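Local coordinates for protein nicotinamide-nucleotide adenylyltransferase NadR family / Ribosylnicotinamide kinase (Lactococcus lactis subsp. cremoris, PDB 6GYE) that binds nicotinamide riboside and probably phosphorylates it in a P-loop kinase domain and adenylylates the mononucleotide in a second domain during NAD synthesis, at residues V341-E346 with L356-H361; D295-I300 with F334-K339; K65-L70 with V82-E87; R266-L271 with H321-E326. All coordinates share one frame; numbering follows the deposited sequence. Where two conformers were deposited one is given.

Interaction 1 (V341-E346 with L356-H361)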
# COMPACT_ATOMS: atom_id res chain seq x y z
N VAL A 341 -14.01 -14.01 10.09
CA VAL A 341 -14.35 -15.42 10.02
C VAL A 341 -13.90 -16.06 11.32
O VAL A 341 -12.73 -15.94 11.71
CB VAL A 341 -13.69 -16.10 8.81
CG1 VAL A 341 -13.92 -17.61 8.87
CG2 VAL A 341 -14.22 -15.49 7.50
N ILE A 342 -14.82 -16.72 12.01
CA ILE A 342 -14.55 -17.37 13.28
C ILE A 342 -14.23 -18.84 13.03
O ILE A 342 -15.01 -19.54 12.37
CB ILE A 342 -15.75 -17.22 14.22
CG1 ILE A 342 -16.01 -15.74 14.46
CG2 ILE A 342 -15.49 -17.96 15.52
CD1 ILE A 342 -17.04 -15.48 15.51
N LEU A 343 -13.08 -19.29 13.52
CA LEU A 343 -12.62 -20.66 13.26
C LEU A 343 -13.11 -21.61 14.36
O LEU A 343 -12.35 -22.12 15.18
CB LEU A 343 -11.10 -20.68 13.13
CG LEU A 343 -10.57 -19.77 12.02
CD1 LEU A 343 -9.06 -19.67 12.11
CD2 LEU A 343 -10.99 -20.32 10.65
N ASP A 344 -14.40 -21.90 14.30
CA ASP A 344 -15.06 -22.74 15.30
C ASP A 344 -15.29 -24.16 14.75
O ASP A 344 -16.39 -24.57 14.41
CB ASP A 344 -16.36 -22.09 15.75
CG ASP A 344 -17.29 -21.76 14.59
OD1 ASP A 344 -16.93 -22.04 13.41
OD2 ASP A 344 -18.37 -21.19 14.84
N ASP A 345 -14.18 -24.90 14.64
CA ASP A 345 -14.23 -26.26 14.12
C ASP A 345 -13.69 -27.23 15.17
O ASP A 345 -13.63 -26.89 16.36
CB ASP A 345 -13.44 -26.35 12.82
CG ASP A 345 -13.94 -25.39 11.78
OD1 ASP A 345 -14.93 -25.72 11.10
OD2 ASP A 345 -13.39 -24.27 11.70
N GLU A 346 -13.30 -28.43 14.74
CA GLU A 346 -12.68 -29.41 15.65
C GLU A 346 -13.48 -29.67 16.93
O GLU A 346 -14.01 -30.77 17.12
CB GLU A 346 -11.26 -28.95 15.99
CG GLU A 346 -10.44 -28.57 14.75
CD GLU A 346 -9.00 -28.21 15.07
OE1 GLU A 346 -8.61 -28.28 16.25
OE2 GLU A 346 -8.26 -27.88 14.12
N LEU A 356 -12.75 -29.99 7.99
CA LEU A 356 -12.03 -31.07 8.65
C LEU A 356 -11.28 -30.58 9.87
O LEU A 356 -11.20 -31.27 10.89
CB LEU A 356 -11.05 -31.74 7.68
CG LEU A 356 -11.62 -32.64 6.58
CD1 LEU A 356 -10.53 -33.08 5.62
CD2 LEU A 356 -12.32 -33.84 7.16
N THR A 357 -10.64 -29.41 9.76
CA THR A 357 -9.81 -28.85 10.80
C THR A 357 -9.89 -27.33 10.74
O THR A 357 -10.35 -26.75 9.75
CB THR A 357 -8.33 -29.26 10.65
OG1 THR A 357 -7.75 -28.57 9.53
CG2 THR A 357 -8.15 -30.78 10.46
N ARG A 358 -9.41 -26.71 11.82
CA ARG A 358 -9.24 -25.26 11.85
C ARG A 358 -8.45 -24.77 10.64
O ARG A 358 -8.82 -23.78 10.00
CB ARG A 358 -8.54 -24.87 13.16
CG ARG A 358 -8.90 -23.51 13.71
CD ARG A 358 -9.09 -23.54 15.25
NE ARG A 358 -10.18 -24.42 15.68
CZ ARG A 358 -10.83 -24.29 16.84
NH1 ARG A 358 -10.52 -23.31 17.68
NH2 ARG A 358 -11.80 -25.15 17.14
N TYR A 359 -7.36 -25.47 10.31
CA TYR A 359 -6.52 -25.07 9.19
C TYR A 359 -7.27 -25.14 7.86
O TYR A 359 -7.16 -24.23 7.02
CB TYR A 359 -5.24 -25.91 9.16
CG TYR A 359 -4.43 -25.64 7.92
CD1 TYR A 359 -3.54 -24.57 7.86
CD2 TYR A 359 -4.61 -26.42 6.78
CE1 TYR A 359 -2.84 -24.30 6.69
CE2 TYR A 359 -3.94 -26.15 5.63
CZ TYR A 359 -3.05 -25.11 5.58
OH TYR A 359 -2.39 -24.89 4.40
N HIS A 360 -8.03 -26.23 7.64
CA HIS A 360 -8.84 -26.31 6.42
C HIS A 360 -9.78 -25.12 6.31
O HIS A 360 -9.89 -24.50 5.25
CB HIS A 360 -9.65 -27.60 6.39
CG HIS A 360 -8.84 -28.81 6.08
ND1 HIS A 360 -7.88 -29.30 6.94
CD2 HIS A 360 -8.84 -29.64 5.01
CE1 HIS A 360 -7.32 -30.37 6.41
NE2 HIS A 360 -7.89 -30.60 5.24
N HIS A 361 -10.45 -24.77 7.42
CA HIS A 361 -11.38 -23.64 7.40
C HIS A 361 -10.67 -22.35 7.02
O HIS A 361 -11.13 -21.60 6.16
CB HIS A 361 -12.05 -23.50 8.77
CG HIS A 361 -13.22 -22.56 8.77
ND1 HIS A 361 -14.06 -22.42 9.85
CD2 HIS A 361 -13.69 -21.72 7.82
CE1 HIS A 361 -15.00 -21.53 9.57
NE2 HIS A 361 -14.80 -21.10 8.34
O HOH W 1 -5.65 -26.88 12.49
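Glu346 OE2 is gripped by two groups at the start of helix 358-370: Arg358 N donates to it at 2.8 Å, nearly straight at 163°, and a water held by Tyr359 N gives it a second, longer bond. The backbone N-H meets the carboxylate on its anti side, somewhat out of plane. One residue earlier in the chain, Asp345 OD2 accepts a hydrogen bond from His361 ND1 at 2.7 Å on its syn lone pair. The oxygen lies in the imidazole plane, while the carboxylate itself stands almost perpendicular to the ring, 81° between planes. Leu343 CD2 lies over one face of the same imidazole, 3.9 Å from the ring centroid in a CH-pi contact. Arg358, bent at its second and third torsions, wraps past Leu343 CB and lays one guanidinium face against Leu343 O, 3.0 Å from the plane; at the edge, NH2 makes a weak bond to Asp345 O. Asp345 and Glu346 are poorly ordered. Leu343 centres an inverse gamma turn, and the contact brings the end of edge strand 340-342 to the N-cap, Thr357, of helix 358-370 across a partly unmodelled beta-to-alpha connection of the P-loop NTPase fold.

Interaction 2 (D295-I300 with F334-K339)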
# COMPACT_ATOMS: atom_id res chain seq x y z
N ASP A 295 -7.99 -7.16 5.14
CA ASP A 295 -8.94 -7.72 4.20
C ASP A 295 -9.69 -8.90 4.79
O ASP A 295 -10.85 -9.11 4.46
CB ASP A 295 -8.24 -8.16 2.91
CG ASP A 295 -7.56 -7.01 2.19
OD1 ASP A 295 -8.26 -6.21 1.54
OD2 ASP A 295 -6.32 -6.89 2.31
N LEU A 296 -9.05 -9.63 5.70
CA LEU A 296 -9.64 -10.82 6.29
C LEU A 296 -9.12 -10.91 7.72
O LEU A 296 -7.91 -10.78 7.93
CB LEU A 296 -9.25 -12.08 5.51
CG LEU A 296 -9.61 -13.37 6.24
CD1 LEU A 296 -11.14 -13.47 6.38
CD2 LEU A 296 -9.03 -14.60 5.53
N ILE A 297 -10.02 -11.13 8.67
CA ILE A 297 -9.70 -11.26 10.08
C ILE A 297 -10.13 -12.65 10.54
O ILE A 297 -11.33 -12.96 10.58
CB ILE A 297 -10.37 -10.17 10.92
CG1 ILE A 297 -9.84 -8.79 10.50
CG2 ILE A 297 -10.14 -10.40 12.42
CD1 ILE A 297 -10.73 -7.62 10.97
N LEU A 298 -9.16 -13.49 10.88
CA LEU A 298 -9.41 -14.84 11.36
C LEU A 298 -9.39 -14.85 12.89
O LEU A 298 -8.37 -14.54 13.50
CB LEU A 298 -8.35 -15.81 10.83
CG LEU A 298 -8.40 -16.01 9.31
CD1 LEU A 298 -7.21 -16.78 8.82
CD2 LEU A 298 -9.67 -16.71 8.90
N VAL A 299 -10.51 -15.23 13.50
CA VAL A 299 -10.63 -15.25 14.96
C VAL A 299 -10.63 -16.70 15.41
O VAL A 299 -11.46 -17.50 14.96
CB VAL A 299 -11.91 -14.53 15.42
CG1 VAL A 299 -12.11 -14.71 16.92
CG2 VAL A 299 -11.85 -13.05 15.06
N ILE A 300 -9.71 -17.04 16.32
CA ILE A 300 -9.68 -18.37 16.93
C ILE A 300 -10.51 -18.31 18.21
O ILE A 300 -10.08 -17.67 19.18
CB ILE A 300 -8.25 -18.83 17.21
CG1 ILE A 300 -7.42 -18.82 15.92
CG2 ILE A 300 -8.26 -20.20 17.87
CD1 ILE A 300 -5.95 -19.23 16.14
N PHE A 334 -15.42 -1.19 15.86
CA PHE A 334 -14.70 -0.62 14.73
C PHE A 334 -15.28 -1.04 13.38
O PHE A 334 -14.63 -0.84 12.35
CB PHE A 334 -13.21 -0.99 14.81
CG PHE A 334 -12.51 -0.38 16.00
CD1 PHE A 334 -12.18 0.97 16.02
CD2 PHE A 334 -12.22 -1.14 17.12
CE1 PHE A 334 -11.56 1.55 17.12
CE2 PHE A 334 -11.61 -0.57 18.23
CZ PHE A 334 -11.27 0.78 18.23
N GLY A 335 -16.48 -1.63 13.37
CA GLY A 335 -17.18 -1.94 12.13
C GLY A 335 -16.50 -2.94 11.21
O GLY A 335 -16.54 -2.79 9.99
N LEU A 336 -15.91 -3.99 11.77
CA LEU A 336 -15.11 -4.95 11.01
C LEU A 336 -15.81 -6.28 10.80
O LEU A 336 -15.21 -7.21 10.24
CB LEU A 336 -13.78 -5.17 11.73
CG LEU A 336 -12.93 -3.92 11.91
CD1 LEU A 336 -11.81 -4.20 12.89
CD2 LEU A 336 -12.37 -3.47 10.58
N LEU A 337 -17.07 -6.42 11.23
CA LEU A 337 -17.66 -7.75 11.33
C LEU A 337 -17.75 -8.46 9.99
O LEU A 337 -17.75 -9.69 9.94
CB LEU A 337 -19.03 -7.66 11.98
CG LEU A 337 -18.94 -7.27 13.46
CD1 LEU A 337 -20.29 -7.28 14.09
CD2 LEU A 337 -18.00 -8.23 14.18
N ASP A 338 -17.82 -7.71 8.88
CA ASP A 338 -17.95 -8.35 7.58
C ASP A 338 -16.66 -8.99 7.09
O ASP A 338 -16.70 -9.83 6.18
CB ASP A 338 -18.44 -7.35 6.53
CG ASP A 338 -19.95 -7.17 6.57
OD1 ASP A 338 -20.66 -8.13 6.95
OD2 ASP A 338 -20.42 -6.07 6.23
N LYS A 339 -15.53 -8.66 7.71
CA LYS A 339 -14.25 -9.27 7.40
C LYS A 339 -13.88 -10.39 8.37
O LYS A 339 -12.81 -11.00 8.21
CB LYS A 339 -13.15 -8.20 7.41
CG LYS A 339 -13.36 -7.12 6.35
CD LYS A 339 -12.37 -5.98 6.55
CE LYS A 339 -12.48 -4.94 5.43
NZ LYS A 339 -11.55 -3.82 5.71
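In this P-loop NTPase-type domain, helix 320-333 packs on the parallel sheet between strands 296-300 and 340-342, and the contact lies where that beta-alpha-beta crossover returns to the sheet. The helix ends in a Schellman motif with Gly335, at positive phi, as its C-prime residue; a 3-10 segment, 337-339, then turns the chain toward the sheet. Ile297 N donates to Lys339 O at 2.8 Å and 165°, the donor tilted 32° from the carbonyl plane. This bond starts the pairing of the two strands, which Ile297 continues with Val341. Leu296 CD1 also comes within 3.5 Å of Lys339 O. Ile297 reaches across to the turn, its CD1 packing 4.0 Å from Leu336 CB and about as close to Leu336 CD1, the two side chains crossing at about a right angle. The turn is tied by Lys339 N to Leu336 O at 2.9 Å. The polar ends find partners elsewhere: Asp295 OD2 accepts from Val182 N on the neighbouring strand 181-187, and Lys339 NZ bonds to Met294 O. To get there, the lysine runs fully extended beyond CG, and with CG opposite the carbonyl carbon (chi1 -62°) that methylene passes 3.7 Å from Asp295 O.

Interaction 3 (K65-L70 with V82-E87). With SO4 (sulfate ion), chain D.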
# COMPACT_ATOMS: atom_id res chain seq x y z
N LYS A 65 0.20 11.89 -3.61
CA LYS A 65 0.85 10.65 -3.21
C LYS A 65 1.57 9.98 -4.37
O LYS A 65 2.68 9.47 -4.21
CB LYS A 65 -0.16 9.69 -2.57
CG LYS A 65 0.47 8.35 -2.20
CD LYS A 65 -0.53 7.38 -1.62
CE LYS A 65 -1.02 7.82 -0.26
NZ LYS A 65 -2.07 6.89 0.25
N ARG A 66 0.95 9.96 -5.56
CA ARG A 66 1.63 9.41 -6.73
C ARG A 66 2.89 10.19 -7.05
O ARG A 66 3.91 9.61 -7.44
CB ARG A 66 0.70 9.41 -7.95
CG ARG A 66 -0.65 8.80 -7.72
CD ARG A 66 -1.38 8.60 -9.03
NE ARG A 66 -2.68 9.22 -8.92
CZ ARG A 66 -3.09 10.27 -9.61
NH1 ARG A 66 -2.31 10.82 -10.53
NH2 ARG A 66 -4.29 10.74 -9.39
N PHE A 67 2.83 11.51 -6.93
CA PHE A 67 4.02 12.32 -7.15
C PHE A 67 5.12 11.92 -6.17
O PHE A 67 6.26 11.67 -6.59
CB PHE A 67 3.67 13.80 -7.02
CG PHE A 67 4.84 14.71 -6.89
CD1 PHE A 67 5.59 15.07 -8.00
CD2 PHE A 67 5.20 15.23 -5.65
CE1 PHE A 67 6.67 15.93 -7.88
CE2 PHE A 67 6.28 16.09 -5.52
CZ PHE A 67 7.02 16.45 -6.64
N ARG A 68 4.81 11.82 -4.87
CA ARG A 68 5.84 11.43 -3.89
C ARG A 68 6.36 10.03 -4.18
O ARG A 68 7.57 9.81 -4.17
CB ARG A 68 5.30 11.50 -2.46
CG ARG A 68 5.12 12.91 -1.90
CD ARG A 68 6.42 13.70 -1.97
NE ARG A 68 6.38 14.96 -1.22
CZ ARG A 68 6.68 15.08 0.08
NH1 ARG A 68 7.05 14.02 0.80
NH2 ARG A 68 6.61 16.28 0.65
N TYR A 69 5.47 9.09 -4.51
CA TYR A 69 5.91 7.74 -4.81
C TYR A 69 6.85 7.71 -6.01
O TYR A 69 7.83 6.95 -6.03
CB TYR A 69 4.70 6.84 -5.05
CG TYR A 69 3.97 6.45 -3.80
CD1 TYR A 69 4.34 6.97 -2.56
CD2 TYR A 69 2.93 5.52 -3.84
CE1 TYR A 69 3.67 6.60 -1.41
CE2 TYR A 69 2.26 5.14 -2.68
CZ TYR A 69 2.64 5.68 -1.47
OH TYR A 69 1.98 5.31 -0.31
N LEU A 70 6.55 8.49 -7.05
CA LEU A 70 7.42 8.56 -8.22
C LEU A 70 8.78 9.13 -7.86
O LEU A 70 9.82 8.64 -8.34
CB LEU A 70 6.77 9.39 -9.33
CG LEU A 70 5.91 8.74 -10.43
CD1 LEU A 70 6.76 8.09 -11.50
CD2 LEU A 70 4.96 7.72 -9.85
N VAL A 82 11.13 14.35 -11.74
CA VAL A 82 9.70 14.08 -11.59
C VAL A 82 9.01 15.37 -11.19
O VAL A 82 9.42 16.03 -10.23
CB VAL A 82 9.42 12.99 -10.53
CG1 VAL A 82 7.91 12.85 -10.35
CG2 VAL A 82 10.04 11.66 -10.94
N SER A 83 7.94 15.71 -11.91
CA SER A 83 7.21 16.95 -11.70
C SER A 83 5.71 16.68 -11.77
O SER A 83 5.26 15.68 -12.33
CB SER A 83 7.61 18.01 -12.73
OG SER A 83 7.18 17.64 -14.02
N MET A 84 4.95 17.61 -11.21
CA MET A 84 3.52 17.47 -11.01
C MET A 84 2.78 18.45 -11.91
O MET A 84 3.10 19.64 -11.90
CB MET A 84 3.17 17.74 -9.54
CG MET A 84 2.00 16.96 -8.99
SD MET A 84 1.75 17.30 -7.23
CE MET A 84 0.88 18.86 -7.31
N LEU A 85 1.80 17.95 -12.68
CA LEU A 85 0.90 18.79 -13.47
C LEU A 85 -0.49 18.71 -12.84
O LEU A 85 -1.21 17.73 -13.05
CB LEU A 85 0.84 18.38 -14.93
CG LEU A 85 -0.10 19.27 -15.76
CD1 LEU A 85 0.27 20.72 -15.59
CD2 LEU A 85 -0.07 18.92 -17.22
N ASN A 86 -0.84 19.73 -12.07
CA ASN A 86 -2.12 19.82 -11.39
C ASN A 86 -3.18 20.34 -12.36
O ASN A 86 -3.07 21.46 -12.88
CB ASN A 86 -1.99 20.75 -10.18
CG ASN A 86 -3.24 20.79 -9.30
OD1 ASN A 86 -4.36 20.61 -9.77
ND2 ASN A 86 -3.04 21.07 -8.02
N GLU A 87 -4.22 19.54 -12.60
CA GLU A 87 -5.23 19.89 -13.60
C GLU A 87 -6.52 20.44 -13.00
O GLU A 87 -7.49 20.63 -13.74
CB GLU A 87 -5.53 18.68 -14.48
CG GLU A 87 -4.44 18.39 -15.49
CD GLU A 87 -4.56 17.03 -16.13
OE1 GLU A 87 -5.24 16.15 -15.54
OE2 GLU A 87 -4.01 16.84 -17.24
S SO4 D . -0.68 3.60 0.93
O1 SO4 D . 0.34 3.45 -0.10
O2 SO4 D . -0.04 4.12 2.14
O3 SO4 D . -1.70 4.54 0.51
O4 SO4 D . -1.32 2.31 1.18
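The Phe67 ring turns an edge to the strand: its CE1 lies 3.6 Å from Val82 O and 4.0 Å from Ser83 CA, both near the ring plane. Met84 comes at it obliquely, crossing the phenyl side chain at about a right angle, with SD 4.5 Å from the centroid and 30° off the normal, a Met-aromatic contact. CB of the methionine also touches Phe67 CD1. Phe67 reaches the strand because CG stands opposite the backbone N (chi1 166°). Val82 CG1 fills the angle between two helix residues, 4.0 Å from Phe67 CD1 and 3.8 Å from Leu70 CB, one helical turn apart. On another side of the helix the Tyr69 ring carries Lys65 CG over one face, and O1 of a sulfate, probably from the crystallisation liquor, lies in plane at its edge. Tyr69 OH donates to that O1 and Lys65 NZ to O3 of the same ion; both bonds are too short to be trusted in detail. Helix segment 65-70 runs almost antiparallel to strand segment 82-86, at 169° with their axes 8.5 Å apart, and the contact between them is apolar. Strand 80-86 is one of the two outermost strands of a five-stranded parallel sheet, paired with strand 43-50. Ser83, pointing away from helix 63-73, packs on helix 95-110, as does Leu85, so the edge strand is sandwiched between the two helices.

Interaction 4 (R266-L271 with H321-E326)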
# COMPACT_ATOMS: atom_id res chain seq x y z
N ARG A 266 -5.65 -3.93 22.44
CA ARG A 266 -6.68 -3.11 23.08
C ARG A 266 -7.64 -3.95 23.90
O ARG A 266 -8.20 -3.47 24.89
CB ARG A 266 -7.43 -2.29 22.03
CG ARG A 266 -8.31 -1.18 22.61
CD ARG A 266 -8.99 -0.35 21.52
NE ARG A 266 -9.84 0.72 22.06
CZ ARG A 266 -11.15 0.62 22.22
NH1 ARG A 266 -11.78 -0.49 21.88
NH2 ARG A 266 -11.85 1.63 22.72
N VAL A 267 -7.85 -5.20 23.52
CA VAL A 267 -8.67 -6.07 24.34
C VAL A 267 -7.98 -6.36 25.66
O VAL A 267 -8.59 -6.23 26.74
CB VAL A 267 -9.01 -7.37 23.58
CG1 VAL A 267 -9.69 -8.34 24.51
CG2 VAL A 267 -9.89 -7.06 22.35
N TYR A 268 -6.69 -6.72 25.62
CA TYR A 268 -5.97 -6.96 26.87
C TYR A 268 -5.95 -5.71 27.75
O TYR A 268 -6.22 -5.79 28.95
CB TYR A 268 -4.55 -7.44 26.60
CG TYR A 268 -4.48 -8.87 26.12
CD1 TYR A 268 -5.01 -9.90 26.89
CD2 TYR A 268 -3.89 -9.18 24.90
CE1 TYR A 268 -4.96 -11.22 26.45
CE2 TYR A 268 -3.82 -10.51 24.46
CZ TYR A 268 -4.36 -11.51 25.23
OH TYR A 268 -4.30 -12.82 24.79
N ALA A 269 -5.67 -4.55 27.15
CA ALA A 269 -5.64 -3.31 27.92
C ALA A 269 -6.98 -3.05 28.60
O ALA A 269 -7.02 -2.71 29.79
CB ALA A 269 -5.26 -2.13 27.03
N LYS A 270 -8.08 -3.24 27.87
CA LYS A 270 -9.40 -3.00 28.44
C LYS A 270 -9.66 -3.93 29.61
O LYS A 270 -10.24 -3.52 30.63
CB LYS A 270 -10.49 -3.15 27.37
CG LYS A 270 -11.89 -2.79 27.83
CD LYS A 270 -12.00 -1.31 28.21
CE LYS A 270 -13.45 -0.84 28.32
NZ LYS A 270 -13.98 -0.31 27.01
N LEU A 271 -9.21 -5.19 29.51
CA LEU A 271 -9.49 -6.17 30.55
C LEU A 271 -8.61 -6.00 31.77
O LEU A 271 -9.05 -6.30 32.88
CB LEU A 271 -9.31 -7.59 30.01
CG LEU A 271 -10.39 -8.04 29.04
CD1 LEU A 271 -10.18 -9.48 28.65
CD2 LEU A 271 -11.72 -7.86 29.71
N HIS A 321 -13.06 -16.90 27.47
CA HIS A 321 -14.36 -16.40 27.04
C HIS A 321 -14.51 -14.92 27.33
O HIS A 321 -15.16 -14.20 26.57
CB HIS A 321 -15.48 -17.21 27.69
CG HIS A 321 -15.48 -18.65 27.29
ND1 HIS A 321 -14.57 -19.57 27.78
CD2 HIS A 321 -16.26 -19.33 26.42
CE1 HIS A 321 -14.80 -20.75 27.24
NE2 HIS A 321 -15.83 -20.64 26.41
N GLU A 322 -13.90 -14.45 28.42
CA GLU A 322 -13.85 -13.02 28.69
C GLU A 322 -13.13 -12.28 27.56
O GLU A 322 -13.64 -11.28 27.03
CB GLU A 322 -13.15 -12.81 30.04
CG GLU A 322 -13.65 -11.66 30.91
CD GLU A 322 -13.09 -11.73 32.33
OE1 GLU A 322 -12.25 -10.88 32.71
OE2 GLU A 322 -13.45 -12.67 33.07
N PHE A 323 -11.95 -12.77 27.15
CA PHE A 323 -11.23 -12.14 26.04
C PHE A 323 -12.05 -12.18 24.75
O PHE A 323 -12.07 -11.20 23.99
CB PHE A 323 -9.89 -12.85 25.82
CG PHE A 323 -9.13 -12.36 24.63
CD1 PHE A 323 -9.38 -12.88 23.36
CD2 PHE A 323 -8.15 -11.39 24.76
CE1 PHE A 323 -8.68 -12.43 22.25
CE2 PHE A 323 -7.44 -10.94 23.66
CZ PHE A 323 -7.71 -11.45 22.40
N HIS A 324 -12.67 -13.31 24.46
CA HIS A 324 -13.37 -13.45 23.19
C HIS A 324 -14.58 -12.52 23.11
O HIS A 324 -14.78 -11.85 22.08
CB HIS A 324 -13.78 -14.90 22.99
CG HIS A 324 -14.48 -15.14 21.69
ND1 HIS A 324 -13.79 -15.33 20.51
CD2 HIS A 324 -15.79 -15.24 21.39
CE1 HIS A 324 -14.66 -15.53 19.53
NE2 HIS A 324 -15.88 -15.47 20.04
N GLU A 325 -15.37 -12.44 24.18
CA GLU A 325 -16.52 -11.53 24.16
C GLU A 325 -16.07 -10.09 23.99
O GLU A 325 -16.70 -9.32 23.25
CB GLU A 325 -17.35 -11.66 25.44
CG GLU A 325 -17.95 -13.04 25.71
CD GLU A 325 -18.74 -13.61 24.54
OE1 GLU A 325 -19.31 -12.84 23.73
OE2 GLU A 325 -18.80 -14.86 24.42
N GLU A 326 -14.98 -9.69 24.65
CA GLU A 326 -14.54 -8.31 24.51
C GLU A 326 -13.99 -8.06 23.12
O GLU A 326 -14.22 -6.99 22.54
CB GLU A 326 -13.50 -7.98 25.58
CG GLU A 326 -12.92 -6.58 25.47
CD GLU A 326 -13.96 -5.48 25.69
OE1 GLU A 326 -15.06 -5.77 26.22
OE2 GLU A 326 -13.66 -4.32 25.33
O HOH W 2 -15.03 -1.81 24.69
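Val267 CG1 presses on the Phe323 ring at CD2, 3.4 Å away, and the neighbouring ring atom, CE2, lies over a face of Tyr268. There Phe323 CE2 stands 3.5 Å from Tyr268 CZ, offset toward the rim; the rings are oblique, with planes at 41° and centroids 4.9 Å apart. Phe323 gets there with CG swung opposite its backbone N (chi1 174°), which carries the phenyl off its own helix to meet the valine at about a right angle. Leu271 extends the apolar patch, its CD1 resting 3.9 Å from Phe323 CA. Outward from Val267, CG1 also meets the methylene Glu326 CG, and beyond it the carboxylate faces Lys270, whose CG is 3.4 Å from Glu326 OE2. The charges themselves stay apart: a water bridges Lys270 NZ and Glu326 OE2. Arg329 holds the other oxygen, OE1, in a salt bridge, and Gln330 also bonds to OE2. Outside the two segments, Tyr268 also stacks on Trp316, and Phe323 touches Ser188 in a loop with a Walker A pattern. This is helix-on-helix packing, segments 266-271 and 321-326 crossing steeply at 116°, beside the probable phosphate-binding loop of a P-loop kinase fold.

How the interactions relate
Interactions 1, 2 and 4 belong to the P-loop domain, whereas interaction 3 lies on the opposite side of the chain's centre, in the other parallel-sheet domain, with its centre about 34 Å or more from the centres of the rest. Interactions 1 and 2 share a sheet: Val341 N to Ile297 O and Leu343 N to Val299 O probably bond strands 340-342 and 296-300 together. Interaction 4 meets interaction 2 through Phe334 on Arg266 and Val299 on His324. Chemistry follows place. The surface contact 1 relies on carboxylate bonds, the partly buried 2 on one backbone bond with apolar support, the buried 3 on apolar and sulfur contacts, and 4 grades from aromatic packing to a water-bridged charged rim.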